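Local coordinates for protein diaminopimelate decarboxylase (Helicobacter pylori, PDB 2QGH) that catalyses the pyridoxal-phosphate-dependent decarboxylation of meso-diaminopimelate to L-lysine, the last step of bacterial lysine biosynthesis, at residues 311-316 with 351-356; 341-346 with 355-360; 219-224 with 266-271; 48-53 with 256-261. One frame throughout, in Å; residues are numbered along the deposited sequence.

Contact 1 of 4, residues 311-316 with 351-356; sequences AGMNDF and SSDTFL
Phe355 drives the rim of its ring into the corner of loop 311-316, and this is the dense part of the contact. Ala311 O sits at the ring edge, near its plane, 3.1 Å from Phe355 CE2, with Gly312 N along the same rim. Ala311 CB adds an apolar touch, 3.8 Å from Phe355 CZ. Farther round, Phe355 CE1 comes to 4.0 Å from Phe316 CB, and Phe355 CD1 lies at the edge of the Phe316 ring. The loop holds its own shape: Gly312 N donates to Asp315 OD2 at 2.8 Å, and Gly312 O takes the amides of both Asp315 and Phe316.

Beyond the ring the contact is polar. Asp353 carries CG anti to its amide nitrogen (chi1 178°), which swings OD1 across to Met313 N, 2.8 Å away. The N-H reaches OD1 at 140°, from well above the carboxylate plane. The Met313 end is looser: Met313 runs SD past Asp353 CB to within 3.6 Å of Ser352 OG, and the bend at chi3 (-71°) keeps CE beside that hydroxyl as well. Leu321 and Tyr167 of the second subunit still cover this end.

Asp353 OD2 makes a salt bridge with Lys176 of the second subunit and a weak bond to Val348 N. One carboxylate, probably ionised, thus ties the loop backbone to the dimer interface.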
# COMPACT_ATOMS: atom_id res chain seq x y z
N ALA A 311 -4.60 -1.40 -14.59
CA ALA A 311 -3.87 -1.75 -13.37
C ALA A 311 -3.69 -0.43 -12.63
O ALA A 311 -3.68 0.63 -13.25
CB ALA A 311 -2.50 -2.35 -13.71
N GLY A 312 -3.57 -0.47 -11.31
CA GLY A 312 -3.42 0.77 -10.57
C GLY A 312 -2.42 0.70 -9.43
O GLY A 312 -1.80 -0.34 -9.19
N MET A 313 -2.27 1.81 -8.73
CA MET A 313 -1.34 1.88 -7.61
C MET A 313 -1.60 0.81 -6.55
O MET A 313 -0.68 0.38 -5.87
CB MET A 313 -1.40 3.27 -6.98
CG MET A 313 -2.74 3.60 -6.35
SD MET A 313 -2.67 5.22 -5.60
CE MET A 313 -1.57 4.91 -4.17
N ASN A 314 -2.85 0.38 -6.41
CA ASN A 314 -3.14 -0.67 -5.43
C ASN A 314 -2.41 -1.95 -5.83
O ASN A 314 -2.01 -2.73 -4.97
CB ASN A 314 -4.65 -0.94 -5.32
CG ASN A 314 -5.20 -1.66 -6.53
OD1 ASN A 314 -5.30 -1.08 -7.61
ND2 ASN A 314 -5.56 -2.92 -6.36
N ASP A 315 -2.24 -2.16 -7.13
CA ASP A 315 -1.56 -3.36 -7.64
C ASP A 315 -0.05 -3.19 -7.63
O ASP A 315 0.69 -4.14 -7.41
CB ASP A 315 -1.97 -3.67 -9.08
CG ASP A 315 -3.47 -3.74 -9.27
OD1 ASP A 315 -4.13 -4.57 -8.61
OD2 ASP A 315 -3.98 -2.97 -10.11
N PHE A 316 0.40 -1.97 -7.90
CA PHE A 316 1.83 -1.69 -7.97
C PHE A 316 2.08 -0.36 -7.29
O PHE A 316 1.82 0.70 -7.85
CB PHE A 316 2.27 -1.66 -9.43
CG PHE A 316 3.74 -1.48 -9.62
CD1 PHE A 316 4.65 -2.34 -9.01
CD2 PHE A 316 4.23 -0.44 -10.41
CE1 PHE A 316 6.02 -2.18 -9.18
CE2 PHE A 316 5.61 -0.26 -10.59
CZ PHE A 316 6.51 -1.13 -9.97
N SER A 351 -4.05 11.12 -7.62
CA SER A 351 -3.05 11.64 -8.55
C SER A 351 -1.77 10.80 -8.50
O SER A 351 -1.05 10.71 -9.49
CB SER A 351 -2.72 13.10 -8.24
OG SER A 351 -3.76 13.96 -8.65
N SER A 352 -1.49 10.21 -7.35
CA SER A 352 -0.30 9.38 -7.21
C SER A 352 -0.45 8.14 -8.08
O SER A 352 0.53 7.42 -8.32
CB SER A 352 -0.11 8.97 -5.75
OG SER A 352 -1.33 8.54 -5.18
N ASP A 353 -1.66 7.90 -8.57
CA ASP A 353 -1.89 6.74 -9.41
C ASP A 353 -1.57 6.93 -10.89
O ASP A 353 -2.47 6.96 -11.74
CB ASP A 353 -3.32 6.24 -9.27
CG ASP A 353 -3.60 5.07 -10.17
OD1 ASP A 353 -2.77 4.13 -10.18
OD2 ASP A 353 -4.64 5.07 -10.86
N THR A 354 -0.28 7.07 -11.18
CA THR A 354 0.20 7.18 -12.55
C THR A 354 1.51 6.41 -12.55
O THR A 354 2.40 6.69 -11.74
CB THR A 354 0.40 8.66 -13.03
OG1 THR A 354 1.67 8.79 -13.68
CG2 THR A 354 0.31 9.62 -11.88
N PHE A 355 1.61 5.42 -13.42
CA PHE A 355 2.78 4.58 -13.51
C PHE A 355 4.02 5.30 -14.03
O PHE A 355 5.10 5.19 -13.46
CB PHE A 355 2.48 3.37 -14.39
CG PHE A 355 1.43 2.44 -13.81
CD1 PHE A 355 1.70 1.68 -12.69
CD2 PHE A 355 0.19 2.32 -14.42
CE1 PHE A 355 0.74 0.80 -12.17
CE2 PHE A 355 -0.78 1.45 -13.90
CZ PHE A 355 -0.49 0.69 -12.78
N LEU A 356 3.87 6.06 -15.12
CA LEU A 356 5.00 6.77 -15.69
C LEU A 356 4.62 8.15 -16.23
O LEU A 356 3.72 8.28 -17.05
CB LEU A 356 5.62 5.91 -16.80
CG LEU A 356 7.12 5.99 -17.07
CD1 LEU A 356 7.51 4.88 -18.03
CD2 LEU A 356 7.50 7.35 -17.64

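Contact 2 of 4, residues 341-346 with 355-360; sequences PCDVVG and FLKDAH
An antiparallel beta hairpin, strands 340-345 and 354-361, is regular at one end and broken by a register slip and a bulge toward the other. At the Pro341 end, Cys342 and Ala359 form a hydrogen-bonded pair, with Cys342 N 2.7 Å from Ala359 O and the return bond, Ala359 N to Cys342 O, equally short. Next to it Pro341 and His360 form a non-hydrogen-bonded pair, the proline CB touching His360 CE1 at 3.7 Å.

The register then slips by one residue opposite Asp343. Asp358 takes up positive backbone angles (33°/58°), and its N-H is collected by a side chain: Asp343 OD2 lies 2.8 Å from Asp358 N, which meets it on the anti side, well out of the carboxylate plane. The Asp343 side chain gets there with CG beside its own N (chi1 -75°), running next to that of Lys357.

Val344 N picks the strand up again, 2.9 Å from Leu356 O. Val344 O then faces two amides, Phe355 N at 2.6 Å and Leu356 N at 3.3 Å, both weak bonds. On the face shared by Val344, Leu356 and Ala359, Val344 CG2 lies 4.1 Å from Ala359 CB, and Ile328 and Ile370 cover the valine. Two residues set against Val344 make a classic beta bulge, here in a hairpin whose strand 340-345 also pairs in parallel with strand 306-309.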
# COMPACT_ATOMS: atom_id res chain seq x y z
N PRO A 341 4.53 12.06 -26.12
CA PRO A 341 4.60 12.07 -24.66
C PRO A 341 3.23 11.82 -24.01
O PRO A 341 2.22 12.36 -24.46
CB PRO A 341 5.15 13.46 -24.35
CG PRO A 341 4.64 14.29 -25.49
CD PRO A 341 4.86 13.38 -26.67
N CYS A 342 3.21 10.99 -22.96
CA CYS A 342 1.96 10.66 -22.27
C CYS A 342 2.19 10.11 -20.87
O CYS A 342 3.21 9.49 -20.59
CB CYS A 342 1.19 9.61 -23.06
SG CYS A 342 1.94 7.97 -22.99
N ASP A 343 1.22 10.35 -19.99
CA ASP A 343 1.27 9.84 -18.62
C ASP A 343 0.49 8.54 -18.60
O ASP A 343 -0.68 8.51 -18.95
CB ASP A 343 0.62 10.82 -17.64
CG ASP A 343 1.48 12.03 -17.35
OD1 ASP A 343 1.12 12.80 -16.45
OD2 ASP A 343 2.52 12.19 -18.03
N VAL A 344 1.15 7.46 -18.20
CA VAL A 344 0.49 6.15 -18.12
C VAL A 344 -0.13 6.08 -16.73
O VAL A 344 0.58 6.06 -15.72
CB VAL A 344 1.52 5.03 -18.32
CG1 VAL A 344 0.82 3.69 -18.46
CG2 VAL A 344 2.35 5.33 -19.57
N VAL A 345 -1.46 6.06 -16.67
CA VAL A 345 -2.18 6.06 -15.40
C VAL A 345 -3.16 4.91 -15.20
O VAL A 345 -3.63 4.29 -16.16
CB VAL A 345 -2.95 7.38 -15.22
CG1 VAL A 345 -2.02 8.57 -15.46
CG2 VAL A 345 -4.14 7.44 -16.17
N GLY A 346 -3.46 4.64 -13.94
CA GLY A 346 -4.38 3.57 -13.60
C GLY A 346 -5.79 4.09 -13.32
O GLY A 346 -6.08 5.27 -13.53
N PHE A 355 1.61 5.42 -13.42
CA PHE A 355 2.78 4.58 -13.51
C PHE A 355 4.02 5.30 -14.03
O PHE A 355 5.10 5.19 -13.46
CB PHE A 355 2.48 3.37 -14.39
CG PHE A 355 1.43 2.44 -13.81
CD1 PHE A 355 1.70 1.68 -12.69
CD2 PHE A 355 0.19 2.32 -14.42
CE1 PHE A 355 0.74 0.80 -12.17
CE2 PHE A 355 -0.78 1.45 -13.90
CZ PHE A 355 -0.49 0.69 -12.78
N LEU A 356 3.87 6.06 -15.12
CA LEU A 356 5.00 6.77 -15.69
C LEU A 356 4.62 8.15 -16.23
O LEU A 356 3.72 8.28 -17.05
CB LEU A 356 5.62 5.91 -16.80
CG LEU A 356 7.12 5.99 -17.07
CD1 LEU A 356 7.51 4.88 -18.03
CD2 LEU A 356 7.50 7.35 -17.64
N LYS A 357 5.31 9.19 -15.75
CA LYS A 357 5.04 10.54 -16.22
C LYS A 357 5.81 10.76 -17.52
O LYS A 357 6.85 10.15 -17.74
CB LYS A 357 5.50 11.58 -15.20
CG LYS A 357 4.42 12.06 -14.25
CD LYS A 357 4.92 13.25 -13.44
CE LYS A 357 3.94 13.64 -12.35
NZ LYS A 357 4.52 14.69 -11.46
N ASP A 358 5.29 11.65 -18.36
CA ASP A 358 5.93 11.96 -19.63
C ASP A 358 6.65 10.78 -20.27
O ASP A 358 7.86 10.85 -20.52
CB ASP A 358 6.91 13.12 -19.49
CG ASP A 358 6.22 14.47 -19.44
OD1 ASP A 358 5.37 14.73 -20.33
OD2 ASP A 358 6.52 15.26 -18.53
N ALA A 359 5.91 9.70 -20.51
CA ALA A 359 6.48 8.52 -21.16
C ALA A 359 6.29 8.76 -22.65
O ALA A 359 5.56 9.66 -23.05
CB ALA A 359 5.73 7.27 -20.74
N HIS A 360 6.93 7.95 -23.48
CA HIS A 360 6.81 8.12 -24.91
C HIS A 360 6.35 6.82 -25.56
O HIS A 360 7.09 5.84 -25.61
CB HIS A 360 8.16 8.58 -25.48
CG HIS A 360 8.64 9.87 -24.89
ND1 HIS A 360 7.99 11.07 -25.11
CD2 HIS A 360 9.64 10.13 -24.03
CE1 HIS A 360 8.58 12.02 -24.40
NE2 HIS A 360 9.59 11.48 -23.74

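Contact 3 of 4, residues 219-224 with 266-271; sequences ASQKVA and LNALQG
Among Ser220, Gln221, Ala224, Ala268 and Leu269 there is no aromatic ring, and the flat group that reaches across is the peptide carbonyl of Ala268. Its O, at the last turn of helix 258-268, comes to 3.1 Å from Ala224 CB, which stands off the carbonyl plane, about 40° out of it. The planar amide of Gln221 is not what touches; its CG does, 3.9 Å from Ala268 CB, after which the extended chain carries the amide onward.

Ala268 CB is the centre of the contact. It drops between two successive residues of helix 213-232, resting 3.6 Å from Ser220 CB and close to Gln221 N, where the backbones are closest, 4.9 Å between the CA atoms of Gln221 and Ala268. Ser220 offers only carbon here: with OG beside its own amide nitrogen (chi1 -62°), the hydroxyl bonds back to Ile216 O one turn earlier. Beside it, Leu269 CD2 comes to 4.3 Å from Ala224 CB, just where the chain leaves its helical course.

The two helices are consecutive in the alpha/beta barrel, following strands 197-203 and 239-241. Phe240 of the second strand touches both Val223 and Leu269, and Phe204 backs Ser220.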
# COMPACT_ATOMS: atom_id res chain seq x y z
N ALA A 219 31.11 -1.42 4.76
CA ALA A 219 30.37 -2.06 5.84
C ALA A 219 30.97 -3.43 6.17
O ALA A 219 31.09 -3.81 7.33
CB ALA A 219 28.90 -2.20 5.46
N SER A 220 31.35 -4.18 5.13
CA SER A 220 31.94 -5.49 5.32
C SER A 220 33.24 -5.42 6.13
O SER A 220 33.48 -6.24 7.01
CB SER A 220 32.22 -6.15 3.97
OG SER A 220 31.02 -6.34 3.23
N GLN A 221 34.07 -4.44 5.82
CA GLN A 221 35.34 -4.28 6.52
C GLN A 221 35.11 -3.95 7.99
O GLN A 221 35.69 -4.59 8.87
CB GLN A 221 36.15 -3.17 5.87
CG GLN A 221 36.31 -3.34 4.37
CD GLN A 221 37.05 -2.20 3.72
OE1 GLN A 221 36.85 -1.03 4.07
NE2 GLN A 221 37.90 -2.53 2.75
N LYS A 222 34.27 -2.97 8.25
CA LYS A 222 33.99 -2.58 9.62
C LYS A 222 33.42 -3.73 10.43
O LYS A 222 33.85 -3.96 11.56
CB LYS A 222 33.04 -1.39 9.67
CG LYS A 222 33.72 -0.05 9.36
CD LYS A 222 34.40 -0.05 8.00
CE LYS A 222 35.15 1.26 7.73
NZ LYS A 222 34.26 2.45 7.74
N VAL A 223 32.46 -4.46 9.87
CA VAL A 223 31.85 -5.58 10.58
C VAL A 223 32.82 -6.75 10.69
O VAL A 223 32.76 -7.53 11.64
CB VAL A 223 30.55 -6.05 9.88
CG1 VAL A 223 29.94 -7.24 10.64
CG2 VAL A 223 29.55 -4.90 9.84
N ALA A 224 33.72 -6.89 9.71
CA ALA A 224 34.70 -7.96 9.76
C ALA A 224 35.65 -7.65 10.92
O ALA A 224 36.16 -8.56 11.59
CB ALA A 224 35.48 -8.05 8.46
N LEU A 266 35.15 -11.03 0.03
CA LEU A 266 36.18 -12.00 0.38
C LEU A 266 37.41 -11.28 0.91
O LEU A 266 38.02 -11.73 1.87
CB LEU A 266 36.56 -12.86 -0.83
CG LEU A 266 35.50 -13.85 -1.31
CD1 LEU A 266 36.02 -14.59 -2.53
CD2 LEU A 266 35.18 -14.82 -0.19
N ASN A 267 37.77 -10.16 0.29
CA ASN A 267 38.93 -9.42 0.74
C ASN A 267 38.66 -8.78 2.10
O ASN A 267 39.55 -8.68 2.94
CB ASN A 267 39.34 -8.33 -0.27
CG ASN A 267 39.82 -8.92 -1.59
OD1 ASN A 267 40.55 -9.91 -1.63
ND2 ASN A 267 39.43 -8.28 -2.69
N ALA A 268 37.41 -8.36 2.32
CA ALA A 268 37.05 -7.74 3.58
C ALA A 268 37.08 -8.76 4.72
O ALA A 268 37.23 -8.39 5.88
CB ALA A 268 35.66 -7.12 3.48
N LEU A 269 36.94 -10.04 4.37
CA LEU A 269 36.94 -11.13 5.35
C LEU A 269 38.29 -11.79 5.60
O LEU A 269 38.34 -12.94 6.06
CB LEU A 269 35.95 -12.21 4.93
CG LEU A 269 34.47 -11.89 5.08
CD1 LEU A 269 33.63 -13.05 4.56
CD2 LEU A 269 34.16 -11.61 6.55
N GLN A 270 39.38 -11.10 5.29
CA GLN A 270 40.70 -11.69 5.48
C GLN A 270 40.92 -12.14 6.92
O GLN A 270 40.76 -11.36 7.85
CB GLN A 270 41.81 -10.72 5.07
CG GLN A 270 43.22 -11.32 5.18
CD GLN A 270 44.30 -10.43 4.60
OE1 GLN A 270 44.28 -10.09 3.42
NE2 GLN A 270 45.27 -10.05 5.44
N GLY A 271 41.26 -13.41 7.08
CA GLY A 271 41.52 -13.95 8.40
C GLY A 271 40.30 -14.47 9.12
O GLY A 271 40.41 -14.95 10.24

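Contact 4 of 4, residues 48-53 with 256-261; sequences LNYKEA and IKLYDY
Leu258 is the bump of this contact, and its two methyls fill a hollow formed by Tyr50 of helix 40-52 and by Ala53. CD2 sits over one face of the Tyr50 ring, 4.1 Å from its centroid and 19° off the normal, a CH-pi contact displaced toward the rim; the closest ring atom is Tyr50 CZ, 3.9 Å from Leu258 CD2. The two side chains cross at about a right angle, and the ring face is the wall the methyl rests on.

CD1, the other prong, presses on Ala53 CB at 3.4 Å, tighter than usual for two carbons. Leu258 has a chi1 of -118°, well away from a staggered value, which suggests some strain in the fit. The fork lies close to the backbone, with Leu258 CG 4.4 Å from Asn49 O. One turn farther along helix 258-268, Tyr261 also borders the hollow, its CE2 4.3 Å from Tyr50 CE1.

The hydroxyl of Tyr50 goes beyond the hollow to a hydrogen bond with Ser283 OG. The contact thus brings helix 40-52, which precedes the first barrel strand, against helix 258-268, which precedes the last. Tyr50 also leans on Ile246 and on Pro280 of the cofactor pocket, while Tyr261 continues the packing onto Leu213 and Ile216 of helix 213-232.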
# COMPACT_ATOMS: atom_id res chain seq x y z
N LEU A 48 20.99 -19.02 -9.15
CA LEU A 48 22.19 -19.80 -9.46
C LEU A 48 23.43 -18.93 -9.58
O LEU A 48 24.54 -19.40 -9.38
CB LEU A 48 21.97 -20.59 -10.75
CG LEU A 48 21.69 -22.09 -10.62
CD1 LEU A 48 20.90 -22.38 -9.35
CD2 LEU A 48 20.95 -22.57 -11.86
N ASN A 49 23.26 -17.65 -9.90
CA ASN A 49 24.40 -16.76 -10.02
C ASN A 49 24.96 -16.42 -8.63
O ASN A 49 26.17 -16.29 -8.46
CB ASN A 49 24.02 -15.49 -10.78
CG ASN A 49 23.67 -15.77 -12.22
OD1 ASN A 49 24.25 -16.66 -12.85
ND2 ASN A 49 22.74 -15.00 -12.77
N TYR A 50 24.07 -16.26 -7.65
CA TYR A 50 24.50 -15.96 -6.28
C TYR A 50 25.13 -17.21 -5.68
O TYR A 50 26.11 -17.13 -4.94
CB TYR A 50 23.30 -15.55 -5.43
CG TYR A 50 23.05 -14.06 -5.37
CD1 TYR A 50 23.68 -13.27 -4.40
CD2 TYR A 50 22.20 -13.44 -6.28
CE1 TYR A 50 23.46 -11.89 -4.35
CE2 TYR A 50 21.97 -12.08 -6.24
CZ TYR A 50 22.60 -11.31 -5.28
OH TYR A 50 22.35 -9.95 -5.23
N LYS A 51 24.57 -18.36 -6.02
CA LYS A 51 25.05 -19.63 -5.50
C LYS A 51 26.47 -19.94 -5.97
O LYS A 51 27.26 -20.52 -5.22
CB LYS A 51 24.11 -20.76 -5.93
CG LYS A 51 23.91 -21.85 -4.89
CD LYS A 51 24.37 -23.22 -5.39
CE LYS A 51 23.60 -23.67 -6.62
NZ LYS A 51 24.13 -24.94 -7.19
N GLU A 52 26.80 -19.55 -7.20
CA GLU A 52 28.13 -19.82 -7.74
C GLU A 52 29.13 -18.69 -7.48
O GLU A 52 30.34 -18.91 -7.50
CB GLU A 52 28.04 -20.08 -9.25
CG GLU A 52 27.75 -18.83 -10.07
CD GLU A 52 28.00 -19.03 -11.56
OE1 GLU A 52 27.87 -18.05 -12.32
OE2 GLU A 52 28.33 -20.17 -11.96
N ALA A 53 28.63 -17.49 -7.26
CA ALA A 53 29.49 -16.34 -7.00
C ALA A 53 30.35 -16.60 -5.76
O ALA A 53 31.29 -15.85 -5.48
CB ALA A 53 28.66 -15.09 -6.81
N ILE A 256 25.81 -3.49 -9.99
CA ILE A 256 26.94 -4.05 -9.25
C ILE A 256 27.10 -5.51 -9.68
O ILE A 256 26.20 -6.32 -9.45
CB ILE A 256 26.69 -4.03 -7.73
CG1 ILE A 256 26.67 -2.58 -7.22
CG2 ILE A 256 27.76 -4.85 -7.01
CD1 ILE A 256 26.36 -2.47 -5.74
N LYS A 257 28.23 -5.83 -10.29
CA LYS A 257 28.50 -7.20 -10.73
C LYS A 257 28.71 -8.11 -9.52
O LYS A 257 29.25 -7.69 -8.50
CB LYS A 257 29.74 -7.25 -11.62
CG LYS A 257 29.68 -6.35 -12.83
CD LYS A 257 30.93 -6.51 -13.68
CE LYS A 257 30.79 -5.77 -15.01
NZ LYS A 257 29.62 -6.27 -15.80
N LEU A 258 28.29 -9.37 -9.63
CA LEU A 258 28.45 -10.32 -8.54
C LEU A 258 29.91 -10.68 -8.31
O LEU A 258 30.33 -10.91 -7.18
CB LEU A 258 27.65 -11.60 -8.82
CG LEU A 258 26.52 -11.94 -7.84
CD1 LEU A 258 27.09 -12.14 -6.46
CD2 LEU A 258 25.48 -10.84 -7.83
N TYR A 259 30.69 -10.72 -9.39
CA TYR A 259 32.11 -11.05 -9.30
C TYR A 259 32.84 -10.03 -8.44
O TYR A 259 33.68 -10.38 -7.62
CB TYR A 259 32.73 -11.13 -10.70
CG TYR A 259 34.24 -11.30 -10.70
CD1 TYR A 259 35.08 -10.18 -10.64
CD2 TYR A 259 34.83 -12.56 -10.74
CE1 TYR A 259 36.47 -10.32 -10.62
CE2 TYR A 259 36.22 -12.71 -10.72
CZ TYR A 259 37.03 -11.59 -10.65
OH TYR A 259 38.40 -11.73 -10.62
N ASP A 260 32.51 -8.76 -8.64
CA ASP A 260 33.13 -7.68 -7.88
C ASP A 260 32.60 -7.68 -6.45
O ASP A 260 33.35 -7.44 -5.50
CB ASP A 260 32.85 -6.34 -8.57
CG ASP A 260 33.38 -6.29 -9.99
OD1 ASP A 260 32.88 -5.48 -10.80
OD2 ASP A 260 34.30 -7.08 -10.30
N TYR A 261 31.31 -7.95 -6.30
CA TYR A 261 30.65 -8.00 -4.99
C TYR A 261 31.32 -9.05 -4.11
O TYR A 261 31.74 -8.77 -2.98
CB TYR A 261 29.17 -8.35 -5.18
CG TYR A 261 28.34 -8.53 -3.92
CD1 TYR A 261 28.04 -7.44 -3.09
CD2 TYR A 261 27.76 -9.77 -3.61
CE1 TYR A 261 27.16 -7.58 -2.01
CE2 TYR A 261 26.89 -9.92 -2.54
CZ TYR A 261 26.58 -8.82 -1.74
OH TYR A 261 25.66 -8.96 -0.72

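The four contacts fall into two pairs, one in each domain. Contacts 1 and 2 share Phe355 and Leu356, with centres 11 Å apart, and Lys176 of the second subunit joins both, meeting Asp353 in one and Gly346 O in the other. Contacts 3 and 4 both use helix 258-268 of the barrel; their centres are 17 Å apart and their nearest atoms about 5 Å. Contacts 1 and 3 lie on opposite sides of the chain's centre, their own centres about 41 Å apart. Each pair approaches bound ligand: the Ser352 side chain of contact 1 is about 7 Å from a bound L-lysine, the Tyr50 side chain of contact 4 about 6 Å from pyridoxal phosphate.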